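Local coordinates for protein amidohydrolase (Thermotoga maritima, PDB 3OOQ) that belongs to the amidohydrolase family and may hydrolyse cyclic amides, possibly as an allantoinase, at residues A93-I104 / Q128-V139. Residues are numbered along the deposited sequence; the frame is centred on the assembly and turned at random.
Sequences ALDGFNPQDPAI and QGSVIKFRSIIV
Phe97 and Ile132 approach each other from opposite directions in the TIM-barrel-type fold of the amidohydrolase family, where the loop leading to helix 103-108 packs along strand 125-133 and the loop that follows it, a worked example of a loop held against a strand and the turn after it by interleaved apolar side chains. Carried anti to its backbone N (chi1 177°), the Phe97 ring reaches toward the strand, and its CZ comes 3.5 Å from Ile132 CD1, which lies oblique to the ring. Val139, where the second segment curls back, slides past the same ring in the opposite direction, its CG2 lying 3.7 Å from Phe97 CD2. That one methyl is shared: Leu94 CD1 reaches it obliquely at 3.6 Å, so a single valine branch joins two residues of the loop. Farther along, Ile104 CG2 makes an off-centre CH-pi contact with the Phe134 ring, 4.1 Å from the centroid and 29° off the ring normal; Val115 of strand 112-117 also packs against Phe134. Pro99 rests on backbone instead, with CG 3.3 Å from Ile137 O. Beyond the loop, Arg180 and Arg238 of the second subunit form salt bridges with Asp95. The polar seam lies at the other end: Ala93 N donates almost straight to Gln128 O (169° at the hydrogen), while a water accepts from Leu94 N, donates to that same carbonyl oxygen and hydrogen-bonds Ser130 OG at 2.8 Å.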
ATOM      1  N   ALA F  93       9.843  32.039  -0.723  1.00 20.48           N
ATOM      2  CA  ALA F  93       8.607  32.403  -0.052  1.00 20.82           C
ATOM      3  C   ALA F  93       7.823  33.451  -0.846  1.00 21.31           C
ATOM      4  O   ALA F  93       6.588  33.425  -0.869  1.00 20.72           O
ATOM      5  CB  ALA F  93       8.888  32.907   1.337  1.00 21.21           C
ATOM      6  N   LEU F  94       8.539  34.356  -1.509  1.00 21.85           N
ATOM      7  CA  LEU F  94       7.906  35.378  -2.349  1.00 22.47           C
ATOM      8  C   LEU F  94       6.908  34.769  -3.331  1.00 21.87           C
ATOM      9  O   LEU F  94       5.860  35.349  -3.598  1.00 21.45           O
ATOM     10  CB  LEU F  94       8.961  36.180  -3.140  1.00 22.66           C
ATOM     11  CG  LEU F  94       8.483  37.437  -3.868  1.00 33.21           C
ATOM     12  CD1 LEU F  94       8.194  38.531  -2.842  1.00 23.25           C
ATOM     13  CD2 LEU F  94       9.501  37.926  -4.923  1.00 23.69           C
ATOM     14  N   ASP F  95       7.261  33.611  -3.877  1.00 22.14           N
ATOM     15  CA  ASP F  95       6.456  32.971  -4.912  1.00 22.68           C
ATOM     16  C   ASP F  95       5.241  32.209  -4.364  1.00 23.24           C
ATOM     17  O   ASP F  95       4.469  31.636  -5.136  1.00 23.92           O
ATOM     18  CB  ASP F  95       7.325  32.021  -5.742  1.00 22.21           C
ATOM     19  CG  ASP F  95       8.357  32.749  -6.597  1.00 23.17           C
ATOM     20  OD1 ASP F  95       8.163  33.939  -6.913  1.00 21.87           O
ATOM     21  OD2 ASP F  95       9.372  32.121  -6.955  1.00 21.88           O
ATOM     22  N   GLY F  96       5.075  32.203  -3.045  1.00 23.08           N
ATOM     23  CA  GLY F  96       3.921  31.576  -2.404  1.00 23.46           C
ATOM     24  C   GLY F  96       3.075  32.576  -1.630  1.00 24.32           C
ATOM     25  O   GLY F  96       2.020  32.219  -1.085  1.00 25.15           O
ATOM     26  N   PHE F  97       3.536  33.827  -1.582  1.00 23.75           N
ATOM     27  CA  PHE F  97       2.913  34.881  -0.776  1.00 23.78           C
ATOM     28  C   PHE F  97       1.644  35.471  -1.419  1.00 24.26           C
ATOM     29  O   PHE F  97       1.695  35.979  -2.535  1.00 25.56           O
ATOM     30  CB  PHE F  97       3.937  35.996  -0.496  1.00 23.44           C
ATOM     31  CG  PHE F  97       3.378  37.164   0.275  1.00 23.96           C
ATOM     32  CD1 PHE F  97       3.200  37.088   1.657  1.00 23.88           C
ATOM     33  CD2 PHE F  97       3.035  38.350  -0.378  1.00 24.30           C
ATOM     34  CE1 PHE F  97       2.658  38.156   2.370  1.00 23.30           C
ATOM     35  CE2 PHE F  97       2.505  39.440   0.338  1.00 23.98           C
ATOM     36  CZ  PHE F  97       2.316  39.338   1.711  1.00 23.76           C
ATOM     37  N   ASN F  98       0.534  35.418  -0.688  1.00 23.43           N
ATOM     38  CA  ASN F  98      -0.768  35.950  -1.110  1.00 23.35           C
ATOM     39  C   ASN F  98      -1.128  37.234  -0.337  1.00 22.95           C
ATOM     40  O   ASN F  98      -1.529  37.165   0.824  1.00 22.04           O
ATOM     41  CB  ASN F  98      -1.833  34.857  -0.862  1.00 23.39           C
ATOM     42  CG  ASN F  98      -3.264  35.344  -1.040  1.00 32.44           C
ATOM     43  OD1 ASN F  98      -3.523  36.453  -1.518  1.00 24.16           O
ATOM     44  ND2 ASN F  98      -4.214  34.494  -0.647  1.00 24.25           N
ATOM     45  N   PRO F  99      -1.003  38.411  -0.987  1.00 23.85           N
ATOM     46  CA  PRO F  99      -1.265  39.680  -0.273  1.00 24.45           C
ATOM     47  C   PRO F  99      -2.730  39.864   0.167  1.00 24.33           C
ATOM     48  O   PRO F  99      -3.016  40.726   1.002  1.00 23.37           O
ATOM     49  CB  PRO F  99      -0.862  40.759  -1.292  1.00 24.87           C
ATOM     50  CG  PRO F  99       0.024  40.035  -2.305  1.00 31.34           C
ATOM     51  CD  PRO F  99      -0.529  38.639  -2.369  1.00 24.06           C
ATOM     52  N   GLN F 100      -3.640  39.040  -0.353  1.00 24.76           N
ATOM     53  CA  GLN F 100      -5.040  39.094   0.077  1.00 25.77           C
ATOM     54  C   GLN F 100      -5.374  38.167   1.239  1.00 25.00           C
ATOM     55  O   GLN F 100      -6.539  38.061   1.617  1.00 25.78           O
ATOM     56  CB  GLN F 100      -5.986  38.793  -1.077  1.00 27.43           C
ATOM     57  CG  GLN F 100      -5.659  39.529  -2.361  1.00 32.94           C
ATOM     58  CD  GLN F 100      -6.549  39.045  -3.481  1.00 29.81           C
ATOM     59  OE1 GLN F 100      -7.679  39.529  -3.636  1.00 33.25           O
ATOM     60  NE2 GLN F 100      -6.069  38.048  -4.242  1.00 32.85           N
ATOM     61  N   ASP F 101      -4.379  37.470   1.784  1.00 23.35           N
ATOM     62  CA  ASP F 101      -4.606  36.634   2.956  1.00 22.89           C
ATOM     63  C   ASP F 101      -5.301  37.528   3.989  1.00 23.22           C
ATOM     64  O   ASP F 101      -4.803  38.605   4.286  1.00 24.09           O
ATOM     65  CB  ASP F 101      -3.255  36.112   3.471  1.00 22.62           C
ATOM     66  CG  ASP F 101      -3.351  35.305   4.767  1.00 25.01           C
ATOM     67  OD1 ASP F 101      -4.452  35.068   5.320  1.00 22.59           O
ATOM     68  OD2 ASP F 101      -2.272  34.909   5.243  1.00 22.49           O
ATOM     69  N   PRO F 102      -6.477  37.113   4.502  1.00 23.04           N
ATOM     70  CA  PRO F 102      -7.183  37.956   5.494  1.00 22.78           C
ATOM     71  C   PRO F 102      -6.430  38.167   6.801  1.00 21.84           C
ATOM     72  O   PRO F 102      -6.778  39.077   7.571  1.00 21.90           O
ATOM     73  CB  PRO F 102      -8.500  37.201   5.752  1.00 23.73           C
ATOM     74  CG  PRO F 102      -8.306  35.820   5.177  1.00 22.60           C
ATOM     75  CD  PRO F 102      -7.254  35.917   4.116  1.00 23.02           C
ATOM     76  N   ALA F 103      -5.410  37.339   7.055  1.00 20.76           N
ATOM     77  CA  ALA F 103      -4.547  37.536   8.214  1.00 20.90           C
ATOM     78  C   ALA F 103      -3.814  38.890   8.155  1.00 21.19           C
ATOM     79  O   ALA F 103      -3.382  39.406   9.181  1.00 21.11           O
ATOM     80  CB  ALA F 103      -3.539  36.392   8.332  1.00 20.43           C
ATOM     81  N   ILE F 104      -3.663  39.436   6.948  1.00 21.58           N
ATOM     82  CA  ILE F 104      -2.859  40.639   6.727  1.00 22.03           C
ATOM     83  C   ILE F 104      -3.528  41.916   7.238  1.00 23.81           C
ATOM     84  O   ILE F 104      -2.875  42.737   7.893  1.00 23.63           O
ATOM     85  CB  ILE F 104      -2.397  40.758   5.248  1.00 22.21           C
ATOM     86  CG1 ILE F 104      -1.312  39.698   4.980  1.00 17.50           C
ATOM     87  CG2 ILE F 104      -1.852  42.195   4.931  1.00 18.30           C
ATOM     88  CD1 ILE F 104      -0.989  39.436   3.510  1.00 22.55           C
ATOM     89  N   GLN F 128      14.223  30.521   0.146  1.00 19.84           N
ATOM     90  CA  GLN F 128      14.614  31.908   0.417  1.00 19.68           C
ATOM     91  C   GLN F 128      13.533  32.716   1.096  1.00 19.95           C
ATOM     92  O   GLN F 128      12.355  32.601   0.757  1.00 20.42           O
ATOM     93  CB  GLN F 128      15.049  32.625  -0.869  1.00 19.39           C
ATOM     94  CG  GLN F 128      16.222  31.961  -1.553  1.00 20.77           C
ATOM     95  CD  GLN F 128      16.260  32.261  -3.027  1.00 20.50           C
ATOM     96  OE1 GLN F 128      16.270  33.417  -3.432  1.00 21.57           O
ATOM     97  NE2 GLN F 128      16.270  31.216  -3.846  1.00 21.46           N
ATOM     98  N   GLY F 129      13.961  33.537   2.055  1.00 19.80           N
ATOM     99  CA  GLY F 129      13.114  34.533   2.689  1.00 19.49           C
ATOM    100  C   GLY F 129      13.214  35.871   1.963  1.00 19.32           C
ATOM    101  O   GLY F 129      14.187  36.112   1.250  1.00 18.31           O
ATOM    102  N   SER F 130      12.182  36.711   2.138  1.00 19.06           N
ATOM    103  CA  SER F 130      12.134  38.069   1.622  1.00 19.58           C
ATOM    104  C   SER F 130      11.502  38.933   2.686  1.00 20.64           C
ATOM    105  O   SER F 130      10.615  38.477   3.393  1.00 21.26           O
ATOM    106  CB  SER F 130      11.233  38.140   0.375  1.00 19.56           C
ATOM    107  OG  SER F 130      11.824  37.509  -0.747  1.00 28.64           O
ATOM    108  N   VAL F 131      11.925  40.190   2.796  1.00 20.77           N
ATOM    109  CA  VAL F 131      11.261  41.134   3.685  1.00 20.10           C
ATOM    110  C   VAL F 131      10.254  41.918   2.873  1.00 20.51           C
ATOM    111  O   VAL F 131      10.571  42.448   1.810  1.00 20.55           O
ATOM    112  CB  VAL F 131      12.244  42.125   4.357  1.00 20.87           C
ATOM    113  CG1 VAL F 131      11.472  43.044   5.320  1.00 18.21           C
ATOM    114  CG2 VAL F 131      13.366  41.378   5.071  1.00 17.15           C
ATOM    115  N   ILE F 132       9.025  41.986   3.364  1.00 21.48           N
ATOM    116  CA  ILE F 132       7.989  42.712   2.662  1.00 22.59           C
ATOM    117  C   ILE F 132       7.255  43.632   3.624  1.00 22.74           C
ATOM    118  O   ILE F 132       7.342  43.478   4.848  1.00 21.87           O
ATOM    119  CB  ILE F 132       6.983  41.750   1.936  1.00 23.77           C
ATOM    120  CG1 ILE F 132       6.266  40.826   2.932  1.00 19.13           C
ATOM    121  CG2 ILE F 132       7.696  40.904   0.874  1.00 19.24           C
ATOM    122  CD1 ILE F 132       4.865  41.225   3.244  1.00 25.09           C
ATOM    123  N   LYS F 133       6.535  44.589   3.054  1.00 23.68           N
ATOM    124  CA  LYS F 133       5.642  45.451   3.822  1.00 24.24           C
ATOM    125  C   LYS F 133       4.236  45.221   3.315  1.00 24.01           C
ATOM    126  O   LYS F 133       4.063  44.897   2.149  1.00 24.15           O
ATOM    127  CB  LYS F 133       5.981  46.913   3.588  1.00 24.58           C
ATOM    128  CG  LYS F 133       7.320  47.345   4.091  1.00 25.91           C
ATOM    129  CD  LYS F 133       7.349  48.867   4.110  1.00 24.96           C
ATOM    130  CE  LYS F 133       8.743  49.367   4.317  1.00 25.88           C
ATOM    131  NZ  LYS F 133       8.699  50.830   4.523  1.00 25.40           N
ATOM    132  N   PHE F 134       3.241  45.414   4.182  1.00 23.84           N
ATOM    133  CA  PHE F 134       1.839  45.192   3.820  1.00 23.48           C
ATOM    134  C   PHE F 134       1.261  46.422   3.113  1.00 24.86           C
ATOM    135  O   PHE F 134       0.260  46.974   3.561  1.00 24.89           O
ATOM    136  CB  PHE F 134       0.996  44.874   5.070  1.00 22.30           C
ATOM    137  CG  PHE F 134       1.472  43.680   5.862  1.00 23.50           C
ATOM    138  CD1 PHE F 134       1.849  42.492   5.225  1.00 20.47           C
ATOM    139  CD2 PHE F 134       1.476  43.721   7.256  1.00 21.00           C
ATOM    140  CE1 PHE F 134       2.284  41.380   5.964  1.00 22.55           C
ATOM    141  CE2 PHE F 134       1.907  42.614   8.002  1.00 23.43           C
ATOM    142  CZ  PHE F 134       2.310  41.434   7.341  1.00 19.99           C
ATOM    143  N   ARG F 135       1.893  46.841   2.014  1.00 26.50           N
ATOM    144  CA  ARG F 135       1.545  48.091   1.347  1.00 28.97           C
ATOM    145  C   ARG F 135       0.607  47.985   0.136  1.00 29.83           C
ATOM    146  O   ARG F 135       0.033  48.992  -0.271  1.00 30.68           O
ATOM    147  CB  ARG F 135       2.803  48.920   0.977  1.00 30.80           C
ATOM    148  CG  ARG F 135       3.963  48.118   0.401  1.00 45.77           C
ATOM    149  CD  ARG F 135       4.988  49.000  -0.332  1.00 34.07           C
ATOM    150  NE  ARG F 135       6.139  49.449   0.458  1.00 45.72           N
ATOM    151  CZ  ARG F 135       7.423  49.175   0.183  1.00 35.43           C
ATOM    152  NH1 ARG F 135       7.765  48.431  -0.860  1.00 45.38           N
ATOM    153  NH2 ARG F 135       8.382  49.661   0.963  1.00 45.55           N
ATOM    154  N   SER F 136       0.445  46.792  -0.435  1.00 28.96           N
ATOM    155  CA  SER F 136      -0.229  46.663  -1.727  1.00 29.12           C
ATOM    156  C   SER F 136      -0.622  45.198  -1.993  1.00 28.03           C
ATOM    157  O   SER F 136      -0.058  44.282  -1.403  1.00 25.36           O
ATOM    158  CB  SER F 136       0.719  47.180  -2.833  1.00 29.50           C
ATOM    159  OG  SER F 136       0.290  46.833  -4.127  1.00 35.50           O
ATOM    160  N   ILE F 137      -1.584  44.985  -2.885  1.00 29.10           N
ATOM    161  CA  ILE F 137      -1.901  43.629  -3.317  1.00 30.71           C
ATOM    162  C   ILE F 137      -0.935  43.179  -4.395  1.00 30.61           C
ATOM    163  O   ILE F 137      -0.928  42.023  -4.789  1.00 30.30           O
ATOM    164  CB  ILE F 137      -3.354  43.499  -3.802  1.00 32.54           C
ATOM    165  CG1 ILE F 137      -3.606  44.444  -4.980  1.00 36.75           C
ATOM    166  CG2 ILE F 137      -4.309  43.753  -2.631  1.00 38.32           C
ATOM    167  CD1 ILE F 137      -5.014  44.417  -5.457  1.00 34.88           C
ATOM    168  N   ILE F 138      -0.121  44.104  -4.883  1.00 31.68           N
ATOM    169  CA  ILE F 138       0.893  43.747  -5.876  1.00 33.15           C
ATOM    170  C   ILE F 138       2.200  43.475  -5.139  1.00 32.06           C
ATOM    171  O   ILE F 138       2.783  44.391  -4.530  1.00 30.80           O
ATOM    172  CB  ILE F 138       1.037  44.849  -6.965  1.00 34.79           C
ATOM    173  CG1 ILE F 138      -0.280  44.983  -7.735  1.00 39.92           C
ATOM    174  CG2 ILE F 138       2.159  44.508  -7.944  1.00 39.88           C
ATOM    175  CD1 ILE F 138      -0.650  46.403  -8.058  1.00 36.96           C
ATOM    176  N   VAL F 139       2.624  42.205  -5.177  1.00 32.37           N
ATOM    177  CA  VAL F 139       3.753  41.721  -4.372  1.00 33.14           C
ATOM    178  C   VAL F 139       5.060  42.476  -4.644  1.00 33.54           C
ATOM    179  O   VAL F 139       5.730  42.878  -3.700  1.00 32.95           O
ATOM    180  CB  VAL F 139       3.957  40.171  -4.457  1.00 33.66           C
ATOM    181  CG1 VAL F 139       4.585  39.774  -5.762  1.00 41.50           C
ATOM    182  CG2 VAL F 139       4.831  39.685  -3.314  1.00 40.59           C
TER
HETATM  183  O   HOH W   1      11.442  34.758  -0.885  1.00 14.03           O